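Local coordinates for protein arylesterase (Sulfolobus solfataricus, PDB 5L2P) that hydrolyses aromatic esters, p-nitrophenyl esters of fatty acids and organophosphates such as paraoxon, as a serine esterase of the GDXG family, at residues L204-P209 and Y250-D255; V112-A117 and Y127-A132. All blocks are in the same frame, centred on the assembly; numbering follows the deposited sequence.

Contact 1 (L204-P209 and Y250-D255); sequences LDINLP and YDPLRD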
ATOM      1  N   LEU A 204      16.730  11.015  -4.378  1.00 61.08           N
ATOM      2  CA  LEU A 204      16.485  10.728  -5.794  1.00 60.61           C
ATOM      3  C   LEU A 204      15.305  11.531  -6.322  1.00 63.80           C
ATOM      4  O   LEU A 204      14.164  11.015  -6.326  1.00 71.45           O
ATOM      5  CB  LEU A 204      16.167   9.236  -6.008  1.00 58.28           C
ATOM      6  CG  LEU A 204      16.086   8.776  -7.454  1.00 57.21           C
ATOM      7  CD1 LEU A 204      17.377   9.156  -8.182  1.00 60.71           C
ATOM      8  CD2 LEU A 204      15.922   7.267  -7.529  1.00 58.03           C
ATOM      9  N   ASP A 205      15.569  12.764  -6.746  1.00 60.02           N
ATOM     10  CA  ASP A 205      14.522  13.631  -7.221  1.00 60.33           C
ATOM     11  C   ASP A 205      14.232  13.450  -8.704  1.00 58.60           C
ATOM     12  O   ASP A 205      15.049  13.756  -9.517  1.00 59.19           O
ATOM     13  CB  ASP A 205      14.830  15.093  -6.936  1.00 62.68           C
ATOM     14  CG  ASP A 205      14.872  15.401  -5.448  1.00 63.04           C
ATOM     15  OD1 ASP A 205      13.866  15.244  -4.746  1.00 56.50           O
ATOM     16  OD2 ASP A 205      15.934  15.863  -4.990  1.00 72.06           O
ATOM     17  N   ILE A 206      13.010  13.021  -9.025  1.00 56.02           N
ATOM     18  CA  ILE A 206      12.581  12.678 -10.381  1.00 54.73           C
ATOM     19  C   ILE A 206      11.420  13.557 -10.846  1.00 55.73           C
ATOM     20  O   ILE A 206      10.450  13.720 -10.152  1.00 58.73           O
ATOM     21  CB  ILE A 206      12.116  11.212 -10.411  1.00 54.49           C
ATOM     22  CG1 ILE A 206      13.245  10.299  -9.943  1.00 52.91           C
ATOM     23  CG2 ILE A 206      11.653  10.803 -11.809  1.00 55.35           C
ATOM     24  CD1 ILE A 206      12.830   8.842  -9.820  1.00 52.18           C
ATOM     25  N   ASN A 207      11.535  14.157 -12.024  1.00 57.37           N
ATOM     26  CA  ASN A 207      10.431  14.890 -12.652  1.00 57.48           C
ATOM     27  C   ASN A 207       9.687  13.989 -13.610  1.00 54.87           C
ATOM     28  O   ASN A 207      10.270  13.064 -14.186  1.00 52.71           O
ATOM     29  CB  ASN A 207      10.934  16.137 -13.409  1.00 60.96           C
ATOM     30  CG  ASN A 207      11.317  17.271 -12.467  1.00 66.45           C
ATOM     31  OD1 ASN A 207      10.568  17.592 -11.527  1.00 69.48           O
ATOM     32  ND2 ASN A 207      12.489  17.887 -12.702  1.00 68.06           N
ATOM     33  N   LEU A 208       8.392  14.262 -13.785  1.00 54.66           N
ATOM     34  CA  LEU A 208       7.524  13.465 -14.675  1.00 53.60           C
ATOM     35  C   LEU A 208       7.006  14.333 -15.811  1.00 53.70           C
ATOM     36  O   LEU A 208       6.801  15.516 -15.621  1.00 55.17           O
ATOM     37  CB  LEU A 208       6.355  12.858 -13.889  1.00 53.22           C
ATOM     38  CG  LEU A 208       6.695  11.895 -12.730  1.00 52.62           C
ATOM     39  CD1 LEU A 208       5.408  11.373 -12.062  1.00 55.85           C
ATOM     40  CD2 LEU A 208       7.595  10.735 -13.109  1.00 51.16           C
ATOM     41  N   PRO A 209       6.755  13.761 -16.986  1.00 54.44           N
ATOM     42  CA  PRO A 209       6.804  12.334 -17.321  1.00 56.13           C
ATOM     43  C   PRO A 209       8.202  11.767 -17.583  1.00 56.58           C
ATOM     44  O   PRO A 209       8.452  10.596 -17.269  1.00 58.25           O
ATOM     45  CB  PRO A 209       5.939  12.237 -18.597  1.00 55.89           C
ATOM     46  CG  PRO A 209       6.098  13.559 -19.229  1.00 57.26           C
ATOM     47  CD  PRO A 209       6.243  14.568 -18.108  1.00 56.06           C
ATOM     48  N   TYR A 250      11.290   3.827   0.755  1.00 41.55           N
ATOM     49  CA  TYR A 250      10.995   5.234   0.387  1.00 43.16           C
ATOM     50  C   TYR A 250      11.834   5.679  -0.813  1.00 43.29           C
ATOM     51  O   TYR A 250      12.451   6.734  -0.817  1.00 45.85           O
ATOM     52  CB  TYR A 250      11.199   6.124   1.611  1.00 44.32           C
ATOM     53  CG  TYR A 250      10.202   5.777   2.681  1.00 45.08           C
ATOM     54  CD1 TYR A 250       8.842   6.045   2.515  1.00 44.84           C
ATOM     55  CD2 TYR A 250      10.607   5.121   3.822  1.00 46.91           C
ATOM     56  CE1 TYR A 250       7.929   5.682   3.481  1.00 47.84           C
ATOM     57  CE2 TYR A 250       9.697   4.778   4.802  1.00 49.26           C
ATOM     58  CZ  TYR A 250       8.359   5.065   4.618  1.00 49.86           C
ATOM     59  OH  TYR A 250       7.427   4.723   5.548  1.00 54.76           O
ATOM     60  N   ASP A 251      11.830   4.821  -1.825  1.00 41.68           N
ATOM     61  CA  ASP A 251      12.522   4.980  -3.066  1.00 40.61           C
ATOM     62  C   ASP A 251      11.460   5.057  -4.138  1.00 41.88           C
ATOM     63  O   ASP A 251      10.552   4.234  -4.168  1.00 43.24           O
ATOM     64  CB  ASP A 251      13.392   3.754  -3.274  1.00 39.27           C
ATOM     65  CG  ASP A 251      14.257   3.816  -4.547  1.00 40.06           C
ATOM     66  OD1 ASP A 251      13.982   4.628  -5.465  1.00 38.33           O
ATOM     67  OD2 ASP A 251      15.222   3.006  -4.596  1.00 40.71           O
ATOM     68  N   PRO A 252      11.545   6.054  -5.021  1.00 43.52           N
ATOM     69  CA  PRO A 252      10.525   6.108  -6.080  1.00 44.52           C
ATOM     70  C   PRO A 252      10.553   4.897  -7.021  1.00 42.64           C
ATOM     71  O   PRO A 252       9.560   4.583  -7.628  1.00 51.96           O
ATOM     72  CB  PRO A 252      10.839   7.427  -6.814  1.00 44.43           C
ATOM     73  CG  PRO A 252      12.249   7.731  -6.465  1.00 45.56           C
ATOM     74  CD  PRO A 252      12.433   7.211  -5.070  1.00 44.37           C
ATOM     75  N   LEU A 253      11.677   4.229  -7.131  1.00 42.30           N
ATOM     76  CA  LEU A 253      11.854   3.110  -8.042  1.00 43.60           C
ATOM     77  C   LEU A 253      11.472   1.797  -7.373  1.00 41.53           C
ATOM     78  O   LEU A 253      11.655   0.728  -7.989  1.00 39.60           O
ATOM     79  CB  LEU A 253      13.337   3.010  -8.511  1.00 44.66           C
ATOM     80  CG  LEU A 253      13.985   4.232  -9.146  1.00 47.50           C
ATOM     81  CD1 LEU A 253      15.441   3.926  -9.492  1.00 50.40           C
ATOM     82  CD2 LEU A 253      13.228   4.686 -10.385  1.00 48.91           C
ATOM     83  N   ARG A 254      10.997   1.859  -6.121  1.00 40.74           N
ATOM     84  CA  ARG A 254      10.651   0.646  -5.367  1.00 40.05           C
ATOM     85  C   ARG A 254       9.708  -0.279  -6.108  1.00 41.03           C
ATOM     86  O   ARG A 254       9.973  -1.463  -6.240  1.00 42.57           O
ATOM     87  CB  ARG A 254      10.042   1.026  -4.028  1.00 38.96           C
ATOM     88  CG  ARG A 254       9.676  -0.130  -3.090  1.00 37.61           C
ATOM     89  CD  ARG A 254       8.783   0.354  -1.939  1.00 38.37           C
ATOM     90  NE  ARG A 254       7.432   0.647  -2.411  1.00 38.93           N
ATOM     91  CZ  ARG A 254       6.531   1.354  -1.762  1.00 40.41           C
ATOM     92  NH1 ARG A 254       6.811   1.882  -0.590  1.00 42.41           N
ATOM     93  NH2 ARG A 254       5.324   1.524  -2.303  1.00 41.25           N
ATOM     94  N   ASP A 255       8.594   0.256  -6.592  1.00 42.74           N
ATOM     95  CA  ASP A 255       7.527  -0.605  -7.150  1.00 40.67           C
ATOM     96  C   ASP A 255       7.910  -1.263  -8.470  1.00 44.56           C
ATOM     97  O   ASP A 255       7.593  -2.446  -8.684  1.00 52.80           O
ATOM     98  CB  ASP A 255       6.204   0.158  -7.255  1.00 40.53           C
ATOM     99  CG  ASP A 255       5.588   0.448  -5.847  1.00 40.40           C
ATOM    100  OD1 ASP A 255       5.955  -0.273  -4.888  1.00 38.82           O
ATOM    101  OD2 ASP A 255       4.776   1.385  -5.698  1.00 40.67           O
TER
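L204 and I206 reach across to P252 and L253 with the ends of their side chains; the contact is mainly apolar, and no hydrogen bond crosses between the segments. The CD1 methyl of I206 meets the CG-CB side of the P252 ring, 3.6 Å from CG, and touches CD2 of L253 more loosely. L204 holds CG anti to the backbone N (chi1 -172°), which carries its CD2 methyl over to the same proline, 3.9 Å from P252 CG. That methyl also meets CD1 of L253. P252 is thus approached by both aliphatic residues, and its CG lies 3.8 Å from the backbone O of L204 as well.

The residue just before this proline is the probable acid of the Ser-His-Asp triad of an alpha/beta hydrolase: D251 is carried on the loop that follows strand 242-248, and its OD2 is hydrogen-bonded to ND1 of H281.

Polar bonds within 250-255 shape this loop. The other carboxylate oxygen, OD1 of D251, takes the backbone N-H of L253 at 2.9 Å in a nearly straight capping bond (168°) that arrives from well above the carboxylate plane. A type I turn from D251 to R254, closed by R254 N to D251 O at 3.1 Å, leads directly into helix 254-266. With one oxygen bound by the turn and the other by H281, the carboxylate is probably held against rotation, while CD2 of L204 approaches OD1 to 3.9 Å. M195 of helix 193-197 packs against both I206 and P252.

Contact 2 (V112-A117 and Y127-A132); sequences VDYRLA and YDCFNA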
ATOM      1  N   VAL A 112      33.482  -1.933 -13.455  1.00 49.19           N
ATOM      2  CA  VAL A 112      33.629  -1.397 -14.804  1.00 52.23           C
ATOM      3  C   VAL A 112      33.328   0.117 -14.886  1.00 53.05           C
ATOM      4  O   VAL A 112      32.305   0.585 -14.349  1.00 57.80           O
ATOM      5  CB  VAL A 112      32.711  -2.136 -15.785  1.00 54.16           C
ATOM      6  CG1 VAL A 112      33.012  -1.735 -17.233  1.00 56.37           C
ATOM      7  CG2 VAL A 112      32.844  -3.646 -15.609  1.00 54.73           C
ATOM      8  N   ASP A 113      34.211   0.869 -15.532  1.00 54.11           N
ATOM      9  CA  ASP A 113      33.952   2.284 -15.876  1.00 57.82           C
ATOM     10  C   ASP A 113      33.336   2.448 -17.256  1.00 57.22           C
ATOM     11  O   ASP A 113      33.997   2.916 -18.170  1.00 59.91           O
ATOM     12  CB  ASP A 113      35.251   3.117 -15.814  1.00 59.86           C
ATOM     13  CG  ASP A 113      35.359   3.939 -14.583  1.00 59.35           C
ATOM     14  OD1 ASP A 113      34.338   4.141 -13.874  1.00 63.33           O
ATOM     15  OD2 ASP A 113      36.480   4.399 -14.358  1.00 66.78           O
ATOM     16  N   TYR A 114      32.075   2.057 -17.396  1.00 56.56           N
ATOM     17  CA  TYR A 114      31.369   2.166 -18.674  1.00 52.66           C
ATOM     18  C   TYR A 114      31.197   3.621 -19.042  1.00 51.08           C
ATOM     19  O   TYR A 114      31.157   4.497 -18.187  1.00 47.92           O
ATOM     20  CB  TYR A 114      29.993   1.436 -18.620  1.00 50.44           C
ATOM     21  CG  TYR A 114      29.089   1.908 -17.509  1.00 48.47           C
ATOM     22  CD1 TYR A 114      28.258   3.009 -17.692  1.00 49.13           C
ATOM     23  CD2 TYR A 114      29.084   1.278 -16.267  1.00 47.46           C
ATOM     24  CE1 TYR A 114      27.448   3.469 -16.673  1.00 49.62           C
ATOM     25  CE2 TYR A 114      28.258   1.725 -15.232  1.00 47.99           C
ATOM     26  CZ  TYR A 114      27.448   2.817 -15.440  1.00 49.42           C
ATOM     27  OH  TYR A 114      26.627   3.262 -14.453  1.00 50.24           O
ATOM     28  N   ARG A 115      31.065   3.873 -20.336  1.00 54.18           N
ATOM     29  CA  ARG A 115      30.890   5.249 -20.826  1.00 56.27           C
ATOM     30  C   ARG A 115      29.529   5.816 -20.474  1.00 57.24           C
ATOM     31  O   ARG A 115      28.519   5.106 -20.535  1.00 60.16           O
ATOM     32  CB  ARG A 115      31.111   5.322 -22.332  1.00 54.91           C
ATOM     33  CG  ARG A 115      32.565   5.253 -22.724  1.00 53.19           C
ATOM     34  CD  ARG A 115      32.714   5.166 -24.231  1.00 52.51           C
ATOM     35  NE  ARG A 115      32.455   3.838 -24.721  1.00 50.87           N
ATOM     36  CZ  ARG A 115      32.568   3.445 -25.988  1.00 50.80           C
ATOM     37  NH1 ARG A 115      32.960   4.281 -26.915  1.00 51.97           N
ATOM     38  NH2 ARG A 115      32.296   2.189 -26.315  1.00 49.43           N
ATOM     39  N   LEU A 116      29.526   7.109 -20.163  1.00 57.50           N
ATOM     40  CA  LEU A 116      28.379   7.807 -19.609  1.00 59.02           C
ATOM     41  C   LEU A 116      27.743   8.810 -20.575  1.00 64.58           C
ATOM     42  O   LEU A 116      28.412   9.330 -21.492  1.00 64.81           O
ATOM     43  CB  LEU A 116      28.800   8.574 -18.347  1.00 57.15           C
ATOM     44  CG  LEU A 116      29.485   7.751 -17.251  1.00 54.75           C
ATOM     45  CD1 LEU A 116      29.860   8.643 -16.090  1.00 55.13           C
ATOM     46  CD2 LEU A 116      28.588   6.620 -16.774  1.00 54.15           C
ATOM     47  N   ALA A 117      26.448   9.078 -20.362  1.00 63.08           N
ATOM     48  CA  ALA A 117      25.753  10.168 -21.049  1.00 63.18           C
ATOM     49  C   ALA A 117      26.038  11.490 -20.328  1.00 65.94           C
ATOM     50  O   ALA A 117      26.492  11.474 -19.183  1.00 65.35           O
ATOM     51  CB  ALA A 117      24.270   9.902 -21.063  1.00 61.25           C
ATOM     52  N   TYR A 127      26.298  -1.957 -23.815  1.00 58.54           N
ATOM     53  CA  TYR A 127      27.303  -2.734 -24.552  1.00 62.11           C
ATOM     54  C   TYR A 127      28.701  -2.693 -23.935  1.00 61.82           C
ATOM     55  O   TYR A 127      29.424  -3.694 -24.035  1.00 67.85           O
ATOM     56  CB  TYR A 127      27.333  -2.325 -26.016  1.00 65.71           C
ATOM     57  CG  TYR A 127      26.130  -2.850 -26.760  1.00 67.65           C
ATOM     58  CD1 TYR A 127      25.949  -4.225 -26.932  1.00 70.05           C
ATOM     59  CD2 TYR A 127      25.163  -1.987 -27.272  1.00 69.91           C
ATOM     60  CE1 TYR A 127      24.835  -4.723 -27.583  1.00 75.89           C
ATOM     61  CE2 TYR A 127      24.044  -2.484 -27.953  1.00 72.64           C
ATOM     62  CZ  TYR A 127      23.890  -3.850 -28.090  1.00 74.76           C
ATOM     63  OH  TYR A 127      22.819  -4.378 -28.741  1.00 77.70           O
ATOM     64  N   ASP A 128      29.065  -1.581 -23.295  1.00 58.24           N
ATOM     65  CA  ASP A 128      30.341  -1.525 -22.579  1.00 60.33           C
ATOM     66  C   ASP A 128      30.370  -2.543 -21.455  1.00 57.78           C
ATOM     67  O   ASP A 128      31.387  -3.219 -21.251  1.00 57.25           O
ATOM     68  CB  ASP A 128      30.623  -0.123 -21.975  1.00 63.29           C
ATOM     69  CG  ASP A 128      31.149   0.873 -22.999  1.00 64.85           C
ATOM     70  OD1 ASP A 128      31.314   0.527 -24.183  1.00 68.08           O
ATOM     71  OD2 ASP A 128      31.350   2.035 -22.621  1.00 64.67           O
ATOM     72  N   CYS A 129      29.255  -2.638 -20.714  1.00 56.11           N
ATOM     73  CA  CYS A 129      29.182  -3.561 -19.597  1.00 53.51           C
ATOM     74  C   CYS A 129      29.160  -4.991 -20.104  1.00 52.38           C
ATOM     75  O   CYS A 129      29.784  -5.864 -19.500  1.00 53.31           O
ATOM     76  CB  CYS A 129      27.967  -3.272 -18.741  1.00 56.63           C
ATOM     77  SG  CYS A 129      28.034  -1.740 -17.758  1.00 56.22           S
ATOM     78  N   PHE A 130      28.482  -5.235 -21.222  1.00 53.66           N
ATOM     79  CA  PHE A 130      28.359  -6.599 -21.739  1.00 56.01           C
ATOM     80  C   PHE A 130      29.691  -7.070 -22.279  1.00 56.23           C
ATOM     81  O   PHE A 130      30.090  -8.205 -22.010  1.00 57.79           O
ATOM     82  CB  PHE A 130      27.257  -6.700 -22.799  1.00 57.73           C
ATOM     83  CG  PHE A 130      27.164  -8.045 -23.464  1.00 58.03           C
ATOM     84  CD1 PHE A 130      26.658  -9.134 -22.774  1.00 57.62           C
ATOM     85  CD2 PHE A 130      27.554  -8.214 -24.803  1.00 58.05           C
ATOM     86  CE1 PHE A 130      26.527 -10.374 -23.398  1.00 60.09           C
ATOM     87  CE2 PHE A 130      27.440  -9.456 -25.426  1.00 60.79           C
ATOM     88  CZ  PHE A 130      26.933 -10.543 -24.726  1.00 60.81           C
ATOM     89  N   ASN A 131      30.385  -6.214 -23.031  1.00 58.84           N
ATOM     90  CA  ASN A 131      31.761  -6.518 -23.514  1.00 59.82           C
ATOM     91  C   ASN A 131      32.752  -6.790 -22.394  1.00 58.78           C
ATOM     92  O   ASN A 131      33.646  -7.613 -22.551  1.00 58.52           O
ATOM     93  CB  ASN A 131      32.321  -5.419 -24.445  1.00 61.19           C
ATOM     94  CG  ASN A 131      31.579  -5.363 -25.780  1.00 64.27           C
ATOM     95  OD1 ASN A 131      30.998  -6.361 -26.240  1.00 67.51           O
ATOM     96  ND2 ASN A 131      31.559  -4.185 -26.389  1.00 65.20           N
ATOM     97  N   ALA A 132      32.603  -6.102 -21.265  1.00 57.61           N
ATOM     98  CA  ALA A 132      33.432  -6.396 -20.080  1.00 56.78           C
ATOM     99  C   ALA A 132      33.152  -7.820 -19.514  1.00 56.20           C
ATOM    100  O   ALA A 132      34.067  -8.487 -19.061  1.00 55.42           O
ATOM    101  CB  ALA A 132      33.229  -5.330 -19.030  1.00 55.42           C
TER
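The beta-alpha-beta crossover from strand 108-112 through helix 124-138 to strand 150-155, two parallel strands with 77-81 between them, is pinned in this alpha/beta hydrolase by an arginine-aspartate pair, R115 on the first connecting loop and D128 on the helix. The guanidinium meets the carboxylate side-on, one nitrogen to each oxygen: R115 NE to D128 OD2 at 3.0 Å and R115 NH2 to D128 OD1 at 2.9 Å. Both bonds use syn lone pairs, and the two flat groups lie only 3° from coplanar. The anti lone pair of OD2 takes a third bond, from the backbone N of R115 at 2.9 Å. A bend at chi3 (-78°) turns the arginine back toward the carboxylate, so that D128 grips main chain and side chain of the same residue. Were D128 an alanine, the buried R115 guanidinium would probably lose this bidentate mate and the backbone N-H its acceptor, freeing the loop to shift against the helix.

Beside the ion pair the contact turns to packing. CB of Y114 rests on CB of D128 at 3.8 Å, and C129 SG approaches the tyrosine ring obliquely, 4.3 Å from its centroid and nearest to CD2, a sulfur-aromatic contact. The phenol OH bonds to the backbone O of H82, in the motif assigned by similarity to the oxyanion hole. Further along, V112 CG2 meets A132 CB at 3.8 Å.

D59 forms a second salt bridge with R115, through NH1. Strands 61-68 and 77-81 complete the packing round V112 and A132, while L161 of helix 157-171 touches both Y114 and C129.

Contacts 1 and 2 follow one another along the chain within one alpha/beta hydrolase fold. Their centres are 24 Å apart and their nearest atoms about 12 Å, so they do not touch. The active site relates them, though unequally. Contact 1 contains the probable triad acid, whose side chain is about 3 Å from that of H281, and the side chain of L253 comes within about 5 Å of that of S156. Contact 2 reaches the site only indirectly, through the bond of Y114 to H82 of the presumed oxyanion-hole motif: the side chain of Y114 is about 8 Å from that of S156 and about 11 Å from that of H281.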